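Local coordinates for 3-hydroxyisobutyrate dehydrogenase family protein (Geobacter sulfurreducens, PDB 3PDU) that probably reduces succinic semialdehyde to gamma-hydroxybutyrate with an NADP cofactor, as a member of the beta-hydroxyacid dehydrogenase family, at residues 63-68 and 93-98; 73-78 and 103-108; 2-7 and 58-63. All blocks are in the same frame, centred on the assembly; numbering follows the deposited sequence.

Contact 1: residues 63-68 and 93-98. With NAP (NADP nicotinamide-adenine-dinucleotide phosphate), chain I.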
loop_
_atom_site.group_PDB
_atom_site.type_symbol
_atom_site.label_atom_id
_atom_site.label_comp_id
_atom_site.label_asym_id
_atom_site.label_seq_id
_atom_site.Cartn_x
_atom_site.Cartn_y
_atom_site.Cartn_z
ATOM N N ALA A 63 25.732 21.875 -12.865
ATOM C CA ALA A 63 24.708 21.229 -13.684
ATOM C C ALA A 63 23.388 21.091 -12.913
ATOM O O ALA A 63 23.374 20.824 -11.716
ATOM C CB ALA A 63 25.194 19.854 -14.179
ATOM N N MET A 64 22.271 21.286 -13.602
ATOM C CA MET A 64 20.968 21.166 -12.952
ATOM C C MET A 64 20.036 20.427 -13.906
ATOM O O MET A 64 19.269 21.041 -14.640
ATOM C CB MET A 64 20.412 22.547 -12.596
ATOM C CG MET A 64 19.218 22.512 -11.650
ATOM S SD MET A 64 19.620 21.568 -10.168
ATOM C CE MET A 64 18.310 22.048 -9.060
ATOM N N LEU A 65 20.123 19.101 -13.893
ATOM C CA LEU A 65 19.506 18.271 -14.932
ATOM C C LEU A 65 18.371 17.427 -14.367
ATOM O O LEU A 65 18.253 17.277 -13.158
ATOM C CB LEU A 65 20.564 17.370 -15.582
ATOM C CG LEU A 65 21.732 18.141 -16.205
ATOM C CD1 LEU A 65 22.916 17.227 -16.518
ATOM C CD2 LEU A 65 21.274 18.902 -17.460
ATOM N N ALA A 66 17.546 16.879 -15.251
ATOM C CA ALA A 66 16.301 16.224 -14.854
ATOM C C ALA A 66 16.485 15.044 -13.897
ATOM O O ALA A 66 15.807 14.955 -12.873
ATOM C CB ALA A 66 15.533 15.765 -16.095
ATOM N N ASP A 67 17.381 14.127 -14.243
ATOM C CA ASP A 67 17.383 12.826 -13.585
ATOM C C ASP A 67 18.690 12.078 -13.827
ATOM O O ASP A 67 19.564 12.574 -14.538
ATOM C CB ASP A 67 16.162 12.008 -14.039
ATOM C CG ASP A 67 16.129 11.754 -15.548
ATOM O OD1 ASP A 67 17.124 12.028 -16.251
ATOM O OD2 ASP A 67 15.090 11.261 -16.036
ATOM N N PRO A 68 18.844 10.887 -13.217
ATOM C CA PRO A 68 20.095 10.161 -13.410
ATOM C C PRO A 68 20.436 9.929 -14.882
ATOM O O PRO A 68 21.599 10.036 -15.241
ATOM C CB PRO A 68 19.840 8.832 -12.691
ATOM C CG PRO A 68 18.901 9.214 -11.584
ATOM C CD PRO A 68 17.989 10.249 -12.197
ATOM N N ASP A 93 27.463 18.952 -9.586
ATOM C CA ASP A 93 26.189 18.473 -10.105
ATOM C C ASP A 93 25.125 18.662 -9.044
ATOM O O ASP A 93 25.161 18.036 -7.981
ATOM C CB ASP A 93 26.294 17.006 -10.552
ATOM C CG ASP A 93 25.136 16.582 -11.469
ATOM O OD1 ASP A 93 24.153 17.341 -11.595
ATOM O OD2 ASP A 93 25.212 15.487 -12.061
ATOM N N MET A 94 24.187 19.555 -9.326
ATOM C CA MET A 94 23.143 19.891 -8.367
ATOM C C MET A 94 21.830 19.183 -8.694
ATOM O O MET A 94 20.812 19.405 -8.031
ATOM C CB MET A 94 22.965 21.412 -8.313
ATOM C CG MET A 94 24.274 22.111 -7.919
ATOM S SD MET A 94 24.139 23.899 -7.664
ATOM C CE MET A 94 23.530 23.979 -5.988
ATOM N N SER A 95 21.869 18.324 -9.715
ATOM C CA SER A 95 20.721 17.501 -10.104
ATOM C C SER A 95 20.336 16.535 -8.982
ATOM O O SER A 95 21.209 16.035 -8.267
ATOM C CB SER A 95 21.083 16.654 -11.337
ATOM O OG SER A 95 21.651 17.425 -12.377
ATOM N N THR A 96 19.045 16.230 -8.844
ATOM C CA THR A 96 18.641 15.191 -7.896
ATOM C C THR A 96 18.758 13.825 -8.565
ATOM O O THR A 96 17.990 13.516 -9.470
ATOM C CB THR A 96 17.211 15.406 -7.353
ATOM O OG1 THR A 96 17.167 16.636 -6.619
ATOM C CG2 THR A 96 16.793 14.247 -6.407
ATOM N N VAL A 97 19.730 13.033 -8.119
ATOM C CA VAL A 97 20.007 11.717 -8.681
ATOM C C VAL A 97 20.279 10.748 -7.527
ATOM O O VAL A 97 20.339 11.154 -6.361
ATOM C CB VAL A 97 21.249 11.742 -9.636
ATOM C CG1 VAL A 97 21.005 12.656 -10.866
ATOM C CG2 VAL A 97 22.509 12.176 -8.881
ATOM N N ASP A 98 20.450 9.472 -7.842
ATOM C CA ASP A 98 20.825 8.493 -6.818
ATOM C C ASP A 98 22.316 8.582 -6.498
ATOM O O ASP A 98 23.098 9.130 -7.284
ATOM C CB ASP A 98 20.511 7.086 -7.311
ATOM C CG ASP A 98 21.260 6.741 -8.574
ATOM O OD1 ASP A 98 20.896 7.260 -9.659
ATOM O OD2 ASP A 98 22.219 5.951 -8.488
HETATM P PA NAP I . 13.088 20.607 -15.714
HETATM O O1A NAP I . 12.300 19.466 -16.209
HETATM O O2A NAP I . 12.424 21.910 -15.887
HETATM O O5B NAP I . 14.544 20.637 -16.365
HETATM C C5B NAP I . 15.319 19.496 -16.625
HETATM C C4B NAP I . 16.604 19.957 -17.312
HETATM O O4B NAP I . 17.366 18.812 -17.674
HETATM C C3B NAP I . 16.349 20.730 -18.613
HETATM O O3B NAP I . 17.402 21.664 -18.774
HETATM C C2B NAP I . 16.486 19.654 -19.678
HETATM O O2B NAP I . 16.916 20.083 -20.945
HETATM C C1B NAP I . 17.594 18.828 -19.059
HETATM N N9A NAP I . 17.644 17.458 -19.581
HETATM C C8A NAP I . 16.738 16.447 -19.413
HETATM N N7A NAP I . 17.219 15.357 -20.068
HETATM C C5A NAP I . 18.409 15.661 -20.623
HETATM C C6A NAP I . 19.313 14.925 -21.375
HETATM N N6A NAP I . 19.069 13.641 -21.666
HETATM N N1A NAP I . 20.461 15.542 -21.814
HETATM C C2A NAP I . 20.719 16.863 -21.505
HETATM N N3A NAP I . 19.816 17.586 -20.756
HETATM C C4A NAP I . 18.682 16.987 -20.327
HETATM O O3 NAP I . 13.401 20.258 -14.182
HETATM P PN NAP I . 13.785 21.143 -12.906
HETATM O O1N NAP I . 12.564 21.320 -12.101
HETATM O O2N NAP I . 14.637 22.276 -13.351
HETATM O O5D NAP I . 14.689 20.036 -12.171
HETATM C C5D NAP I . 16.076 19.896 -12.384
HETATM C C4D NAP I . 16.598 19.034 -11.241
HETATM O O4D NAP I . 16.388 19.701 -10.012
HETATM C C3D NAP I . 15.815 17.729 -11.137
HETATM O O3D NAP I . 16.704 16.728 -10.666
HETATM C C2D NAP I . 14.782 17.997 -10.062
HETATM O O2D NAP I . 14.352 16.813 -9.405
HETATM C C1D NAP I . 15.617 18.890 -9.153
HETATM N N1N NAP I . 14.876 19.782 -8.261
HETATM C C2N NAP I . 13.749 20.431 -8.686
HETATM C C3N NAP I . 13.078 21.300 -7.820
HETATM C C7N NAP I . 11.848 22.056 -8.267
HETATM O O7N NAP I . 11.017 22.591 -7.283
HETATM N N7N NAP I . 11.533 22.196 -9.557
HETATM C C4N NAP I . 13.575 21.498 -6.534
HETATM C C5N NAP I . 14.737 20.850 -6.115
HETATM C C6N NAP I . 15.389 19.999 -7.001
HETATM P P2B NAP I . 15.835 20.456 -22.081
HETATM O O1X NAP I . 16.548 20.217 -23.379
HETATM O O2X NAP I . 14.615 19.575 -21.918
HETATM O O3X NAP I . 15.424 21.891 -21.932
#
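Met64 lays its sulfur over the backbone of Met94, with SD 3.3 Å from Met94 O and also against Met94 CB. The chain leaves with CG opposite the backbone N (chi1 -167°) and then bends at chi2, which brings CE round to the nicotinamide ribose, 3.2 Å from NAP O4D. At the start of the two segments Ala63 and Asp93 form a parallel beta bridge, and Met94 N gives a 2.8 Å hydrogen bond to Ala63 O, lying in the carbonyl plane.

Ser95 links the two loops. Its OG accepts the amide of Leu65 (N to OG 2.7 Å) and passes its own proton to Asp93 OD1 at 2.6 Å, on the syn lone pair. That same OD1 also takes Ser95 N from above the carboxylate plane, an Asx turn, so two donors hold the aspartate oxygen. The loops thus fixed form a cradle for NADP: Thr96 N donates to NAP O3D over 3.0 Å, and the carbonyl oxygens of Leu65 and Ala66 both lie near that hydroxyl, whose one proton can serve only one of them at a time. Farther along, the Pro68 ring and Val97 slide past each other.

These are the loops that follow strands 60-63 and 90-93 in a Rossmann-type domain; they lead into helices 68-76 and 99-111, with helix 234-251 covering Ala66, Pro68 and Thr96 and strand 115-122 backing both methionines.

Contact 2: residues 73-78 and 103-108. With NAP (NADP nicotinamide-adenine-dinucleotide phosphate), chain I.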
loop_
_atom_site.group_PDB
_atom_site.type_symbol
_atom_site.label_atom_id
_atom_site.label_comp_id
_atom_site.label_asym_id
_atom_site.label_seq_id
_atom_site.Cartn_x
_atom_site.Cartn_y
_atom_site.Cartn_z
ATOM N N GLU A 73 24.129 11.090 -19.219
ATOM C CA GLU A 73 24.341 11.403 -20.626
ATOM C C GLU A 73 25.195 12.669 -20.776
ATOM O O GLU A 73 26.082 12.725 -21.620
ATOM C CB GLU A 73 23.008 11.548 -21.366
ATOM C CG GLU A 73 23.165 11.903 -22.839
ATOM C CD GLU A 73 21.859 11.803 -23.616
ATOM O OE1 GLU A 73 20.816 11.472 -23.002
ATOM O OE2 GLU A 73 21.881 12.052 -24.845
ATOM N N VAL A 74 24.942 13.678 -19.948
ATOM C CA VAL A 74 25.726 14.913 -20.026
ATOM C C VAL A 74 27.189 14.687 -19.591
ATOM O O VAL A 74 28.110 15.302 -20.116
ATOM C CB VAL A 74 25.037 16.066 -19.238
ATOM C CG1 VAL A 74 26.001 17.218 -18.977
ATOM C CG2 VAL A 74 23.819 16.570 -20.024
ATOM N N CYS A 75 27.397 13.777 -18.650
ATOM C CA CYS A 75 28.745 13.475 -18.190
ATOM C C CYS A 75 29.486 12.598 -19.190
ATOM O O CYS A 75 30.564 12.957 -19.668
ATOM C CB CYS A 75 28.707 12.779 -16.828
ATOM S SG CYS A 75 30.342 12.288 -16.192
ATOM N N PHE A 76 28.891 11.455 -19.515
ATOM C CA PHE A 76 29.589 10.411 -20.266
ATOM C C PHE A 76 29.361 10.440 -21.774
ATOM O O PHE A 76 30.054 9.741 -22.512
ATOM C CB PHE A 76 29.182 9.027 -19.742
ATOM C CG PHE A 76 29.577 8.775 -18.316
ATOM C CD1 PHE A 76 30.875 8.398 -18.000
ATOM C CD2 PHE A 76 28.648 8.889 -17.296
ATOM C CE1 PHE A 76 31.246 8.154 -16.683
ATOM C CE2 PHE A 76 29.009 8.653 -15.970
ATOM C CZ PHE A 76 30.309 8.285 -15.662
ATOM N N GLY A 77 28.391 11.224 -22.236
ATOM C CA GLY A 77 28.035 11.199 -23.647
ATOM C C GLY A 77 29.015 11.933 -24.557
ATOM O O GLY A 77 29.992 12.522 -24.093
ATOM N N ALA A 78 28.756 11.900 -25.860
ATOM C CA ALA A 78 29.596 12.611 -26.815
ATOM C C ALA A 78 29.592 14.116 -26.521
ATOM O O ALA A 78 28.539 14.708 -26.272
ATOM C CB ALA A 78 29.129 12.342 -28.241
ATOM N N THR A 103 28.263 9.065 -7.440
ATOM C CA THR A 103 29.566 8.450 -7.187
ATOM C C THR A 103 30.291 8.148 -8.491
ATOM O O THR A 103 31.482 8.436 -8.621
ATOM C CB THR A 103 29.456 7.153 -6.357
ATOM O OG1 THR A 103 29.004 7.472 -5.039
ATOM C CG2 THR A 103 30.810 6.463 -6.264
ATOM N N ALA A 104 29.570 7.579 -9.456
ATOM C CA ALA A 104 30.171 7.218 -10.749
ATOM C C ALA A 104 30.642 8.454 -11.530
ATOM O O ALA A 104 31.719 8.455 -12.138
ATOM C CB ALA A 104 29.199 6.400 -11.594
ATOM N N ILE A 105 29.829 9.504 -11.518
ATOM C CA ILE A 105 30.195 10.752 -12.180
ATOM C C ILE A 105 31.433 11.343 -11.515
ATOM O O ILE A 105 32.392 11.722 -12.188
ATOM C CB ILE A 105 29.031 11.766 -12.160
ATOM C CG1 ILE A 105 27.922 11.288 -13.101
ATOM C CG2 ILE A 105 29.516 13.157 -12.559
ATOM C CD1 ILE A 105 26.593 12.031 -12.938
ATOM N N GLY A 106 31.427 11.385 -10.187
ATOM C CA GLY A 106 32.560 11.911 -9.448
ATOM C C GLY A 106 33.844 11.143 -9.713
ATOM O O GLY A 106 34.896 11.737 -9.960
ATOM N N ALA A 107 33.776 9.817 -9.672
ATOM C CA ALA A 107 34.972 9.019 -9.945
ATOM C C ALA A 107 35.519 9.291 -11.350
ATOM O O ALA A 107 36.735 9.391 -11.547
ATOM C CB ALA A 107 34.688 7.528 -9.749
ATOM N N ALA A 108 34.623 9.440 -12.322
ATOM C CA ALA A 108 35.046 9.705 -13.695
ATOM C C ALA A 108 35.704 11.079 -13.839
ATOM O O ALA A 108 36.762 11.214 -14.464
ATOM C CB ALA A 108 33.872 9.579 -14.645
HETATM P PA NAP I . 13.088 20.607 -15.714
HETATM O O1A NAP I . 12.300 19.466 -16.209
HETATM O O2A NAP I . 12.424 21.910 -15.887
HETATM O O5B NAP I . 14.544 20.637 -16.365
HETATM C C5B NAP I . 15.319 19.496 -16.625
HETATM C C4B NAP I . 16.604 19.957 -17.312
HETATM O O4B NAP I . 17.366 18.812 -17.674
HETATM C C3B NAP I . 16.349 20.730 -18.613
HETATM O O3B NAP I . 17.402 21.664 -18.774
HETATM C C2B NAP I . 16.486 19.654 -19.678
HETATM O O2B NAP I . 16.916 20.083 -20.945
HETATM C C1B NAP I . 17.594 18.828 -19.059
HETATM N N9A NAP I . 17.644 17.458 -19.581
HETATM C C8A NAP I . 16.738 16.447 -19.413
HETATM N N7A NAP I . 17.219 15.357 -20.068
HETATM C C5A NAP I . 18.409 15.661 -20.623
HETATM C C6A NAP I . 19.313 14.925 -21.375
HETATM N N6A NAP I . 19.069 13.641 -21.666
HETATM N N1A NAP I . 20.461 15.542 -21.814
HETATM C C2A NAP I . 20.719 16.863 -21.505
HETATM N N3A NAP I . 19.816 17.586 -20.756
HETATM C C4A NAP I . 18.682 16.987 -20.327
HETATM O O3 NAP I . 13.401 20.258 -14.182
HETATM P PN NAP I . 13.785 21.143 -12.906
HETATM O O1N NAP I . 12.564 21.320 -12.101
HETATM O O2N NAP I . 14.637 22.276 -13.351
HETATM O O5D NAP I . 14.689 20.036 -12.171
HETATM C C5D NAP I . 16.076 19.896 -12.384
HETATM C C4D NAP I . 16.598 19.034 -11.241
HETATM O O4D NAP I . 16.388 19.701 -10.012
HETATM C C3D NAP I . 15.815 17.729 -11.137
HETATM O O3D NAP I . 16.704 16.728 -10.666
HETATM C C2D NAP I . 14.782 17.997 -10.062
HETATM O O2D NAP I . 14.352 16.813 -9.405
HETATM C C1D NAP I . 15.617 18.890 -9.153
HETATM N N1N NAP I . 14.876 19.782 -8.261
HETATM C C2N NAP I . 13.749 20.431 -8.686
HETATM C C3N NAP I . 13.078 21.300 -7.820
HETATM C C7N NAP I . 11.848 22.056 -8.267
HETATM O O7N NAP I . 11.017 22.591 -7.283
HETATM N N7N NAP I . 11.533 22.196 -9.557
HETATM C C4N NAP I . 13.575 21.498 -6.534
HETATM C C5N NAP I . 14.737 20.850 -6.115
HETATM C C6N NAP I . 15.389 19.999 -7.001
HETATM P P2B NAP I . 15.835 20.456 -22.081
HETATM O O1X NAP I . 16.548 20.217 -23.379
HETATM O O2X NAP I . 14.615 19.575 -21.918
HETATM O O3X NAP I . 15.424 21.891 -21.932
#
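Phe76 reaches across to helix 99-111 with the far end of its ring, so that CE1 meets Ala108 CB at 3.6 Å while CE2 comes against Ile105 CG1 at 4.0 Å. Between these two, CZ points at the backbone: Ala104 O lies at the ring edge, close to its plane, 3.8 Å from CZ. The ring and the Ile105 side chain are set at a slant to one another. The residue before it, Cys75, lays SG over one face of the ring, 3.8 Å above the plane and over its centre.

Cys75 turns its CB toward the opposing helix, and with SG anti to the backbone N (chi1 177°) the sulfur packs on Ile105, 3.8 Å from CG2. The joint is small and apolar, buried around Cys75 and Ile105 and more open at Phe76.

Glu73 and Val74, just before them on the same helix, meet the cofactor: Glu73 OE1 accepts a 3.1 Å hydrogen bond from the adenine amino group, NAP N6A, and Val74 CG2 packs on the adenine at C2A.

Helices 68-76 and 99-111 follow the adjacent parallel strands 60-63 and 90-93 of the Rossmann-type domain and pack on the same side of the sheet, with Ile105 and Val74 resting on Tyr91 of strand 90-93 and Leu82 packing against Cys75, Phe76 and Ala108.

Contact 3: residues 2-7 and 58-63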
loop_
_atom_site.group_PDB
_atom_site.type_symbol
_atom_site.label_atom_id
_atom_site.label_comp_id
_atom_site.label_asym_id
_atom_site.label_seq_id
_atom_site.Cartn_x
_atom_site.Cartn_y
_atom_site.Cartn_z
ATOM N N THR A 2 37.795 33.547 -11.131
ATOM C CA THR A 2 37.004 32.338 -11.302
ATOM C C THR A 2 35.858 32.564 -12.296
ATOM O O THR A 2 35.037 33.463 -12.106
ATOM C CB THR A 2 36.407 31.881 -9.947
ATOM O OG1 THR A 2 37.470 31.581 -9.025
ATOM C CG2 THR A 2 35.537 30.651 -10.133
ATOM N N THR A 3 35.800 31.750 -13.348
ATOM C CA THR A 3 34.673 31.798 -14.288
ATOM C C THR A 3 33.748 30.600 -14.097
ATOM O O THR A 3 34.187 29.518 -13.694
ATOM C CB THR A 3 35.152 31.807 -15.744
ATOM O OG1 THR A 3 35.890 30.606 -16.003
ATOM C CG2 THR A 3 36.030 33.030 -16.015
ATOM N N TYR A 4 32.468 30.790 -14.405
ATOM C CA TYR A 4 31.454 29.788 -14.114
ATOM C C TYR A 4 30.752 29.256 -15.354
ATOM O O TYR A 4 30.503 30.002 -16.310
ATOM C CB TYR A 4 30.409 30.367 -13.154
ATOM C CG TYR A 4 30.881 30.422 -11.727
ATOM C CD1 TYR A 4 30.686 29.339 -10.889
ATOM C CD2 TYR A 4 31.532 31.538 -11.224
ATOM C CE1 TYR A 4 31.107 29.361 -9.586
ATOM C CE2 TYR A 4 31.968 31.571 -9.902
ATOM C CZ TYR A 4 31.743 30.467 -9.093
ATOM O OH TYR A 4 32.152 30.440 -7.777
ATOM N N GLY A 5 30.450 27.960 -15.329
ATOM C CA GLY A 5 29.655 27.303 -16.357
ATOM C C GLY A 5 28.343 26.828 -15.748
ATOM O O GLY A 5 28.258 26.597 -14.543
ATOM N N PHE A 6 27.317 26.689 -16.577
ATOM C CA PHE A 6 26.029 26.195 -16.112
ATOM C C PHE A 6 25.329 25.376 -17.202
ATOM O O PHE A 6 25.071 25.871 -18.309
ATOM C CB PHE A 6 25.138 27.354 -15.638
ATOM C CG PHE A 6 24.092 26.934 -14.649
ATOM C CD1 PHE A 6 24.191 27.310 -13.313
ATOM C CD2 PHE A 6 23.025 26.140 -15.048
ATOM C CE1 PHE A 6 23.226 26.922 -12.397
ATOM C CE2 PHE A 6 22.068 25.732 -14.131
ATOM C CZ PHE A 6 22.167 26.125 -12.804
ATOM N N LEU A 7 25.045 24.117 -16.882
ATOM C CA LEU A 7 24.410 23.175 -17.814
ATOM C C LEU A 7 23.012 22.824 -17.324
ATOM O O LEU A 7 22.851 22.389 -16.182
ATOM C CB LEU A 7 25.228 21.880 -17.895
ATOM C CG LEU A 7 26.747 22.001 -18.036
ATOM C CD1 LEU A 7 27.408 20.616 -18.055
ATOM C CD2 LEU A 7 27.111 22.793 -19.293
ATOM N N CYS A 58 35.632 26.777 -18.276
ATOM C CA CYS A 58 35.174 27.386 -17.027
ATOM C C CYS A 58 35.807 26.762 -15.785
ATOM O O CYS A 58 35.959 25.548 -15.701
ATOM C CB CYS A 58 33.659 27.285 -16.930
ATOM S SG CYS A 58 32.798 28.190 -18.226
ATOM N N ASP A 59 36.161 27.596 -14.812
ATOM C CA ASP A 59 36.804 27.092 -13.596
ATOM C C ASP A 59 35.867 26.212 -12.783
ATOM O O ASP A 59 36.299 25.249 -12.153
ATOM C CB ASP A 59 37.307 28.247 -12.722
ATOM C CG ASP A 59 38.394 29.042 -13.401
ATOM O OD1 ASP A 59 39.428 28.443 -13.780
ATOM O OD2 ASP A 59 38.207 30.258 -13.574
ATOM N N ILE A 60 34.586 26.562 -12.781
ATOM C CA ILE A 60 33.595 25.805 -12.031
ATOM C C ILE A 60 32.327 25.721 -12.851
ATOM O O ILE A 60 31.748 26.750 -13.220
ATOM C CB ILE A 60 33.258 26.474 -10.675
ATOM C CG1 ILE A 60 34.511 26.590 -9.792
ATOM C CG2 ILE A 60 32.144 25.707 -9.957
ATOM C CD1 ILE A 60 34.229 27.212 -8.432
ATOM N N THR A 61 31.905 24.502 -13.154
ATOM C CA THR A 61 30.684 24.299 -13.914
ATOM C C THR A 61 29.650 23.599 -13.058
ATOM O O THR A 61 29.930 22.574 -12.426
ATOM C CB THR A 61 30.934 23.458 -15.170
ATOM O OG1 THR A 61 31.811 24.176 -16.048
ATOM C CG2 THR A 61 29.602 23.154 -15.890
ATOM N N ILE A 62 28.457 24.174 -13.042
ATOM C CA ILE A 62 27.328 23.633 -12.298
ATOM C C ILE A 62 26.343 22.988 -13.271
ATOM O O ILE A 62 26.160 23.484 -14.390
ATOM C CB ILE A 62 26.625 24.768 -11.550
ATOM C CG1 ILE A 62 27.528 25.305 -10.435
ATOM C CG2 ILE A 62 25.290 24.316 -10.988
ATOM C CD1 ILE A 62 26.940 26.537 -9.735
ATOM N N ALA A 63 25.732 21.875 -12.865
ATOM C CA ALA A 63 24.708 21.229 -13.684
ATOM C C ALA A 63 23.388 21.091 -12.913
ATOM O O ALA A 63 23.374 20.824 -11.716
ATOM C CB ALA A 63 25.194 19.854 -14.179
HETATM O O HOH W 1 38.553 30.796 -16.886
#
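Asp59 OD2 takes the amide of Thr3, N to OD2 2.8 Å, on its anti lone pair, and a water held near Thr3 OG1 reaches the same oxygen only weakly. The return bond runs from Asp59 N to Thr3 OG1 over 3.2 Å, so the two residues clasp each other where neighbouring parallel strands of a Rossmann-type sheet begin. Thr3 can do this because its OG1 stands between the backbone N and the carbonyl carbon (chi1 61°), facing the Asp59 amide.

Beyond this clasp strands 4-7 and 60-63 run together, their axes 19° apart. Their ladder starts from Ile60 N to Thr3 O, and then Gly5 and Leu7 each donate to the strand opposite, while Ile62 N donates to Gly5 O at 174°, a nearly straight bond whose donor nevertheless stands well above the carbonyl plane.

On the Tyr4-Phe6 side of the sheet, Tyr4 and Ile60 lie alongside each other and point the same way, ring atom CE1 touching Ile60 CB at 3.8 Å and OH reaching Ile60 CD1. Phe25 meets the tyrosine edge-to-face. With the ring cut back to an alanine here, Ile60 is likely to face a gap and Phe25 to lose its edge-to-face partner. Helix 13-23 covers Phe6 and Ile62 on this side; helix 51-57 covers Leu7 and Thr61 on the other.

Gly5 has tight surroundings: a CB there would clash with Thr61 OG1 and press on Cys58 SG. Leu7 and Thr61 cross nearly at right angles, Leu7 CG on Thr61 CG2. The Phe6 ring meets Ile62 with CE1 3.6 Å from CG2, and one of its faces lies over Ile62 O, which sits 4.0 Å above the ring plane, displaced toward the rim.

In the fold
From the N terminus, contact 3 comes first: strand 60-63 returns beside strand 4-7 after an excursion of 50 residues, closing the loop that holds helices 13-23 and 51-57. Contact 1 opens at Ala63, the residue it shares with contact 3, and closes when the chain comes back at 93-98. Contact 2 starts inside that span and ends beyond it, so contacts 1 and 2 cross, while contact 3 stands in series before both. Leu65 packs on Val74, Val74 on Leu7, and Met64 N probably bonds Leu7 O. Together the three contacts tie strands 4-7, 60-63 and 90-93 to helices 68-76 and 99-111, with NADP touching contacts 1 and 2.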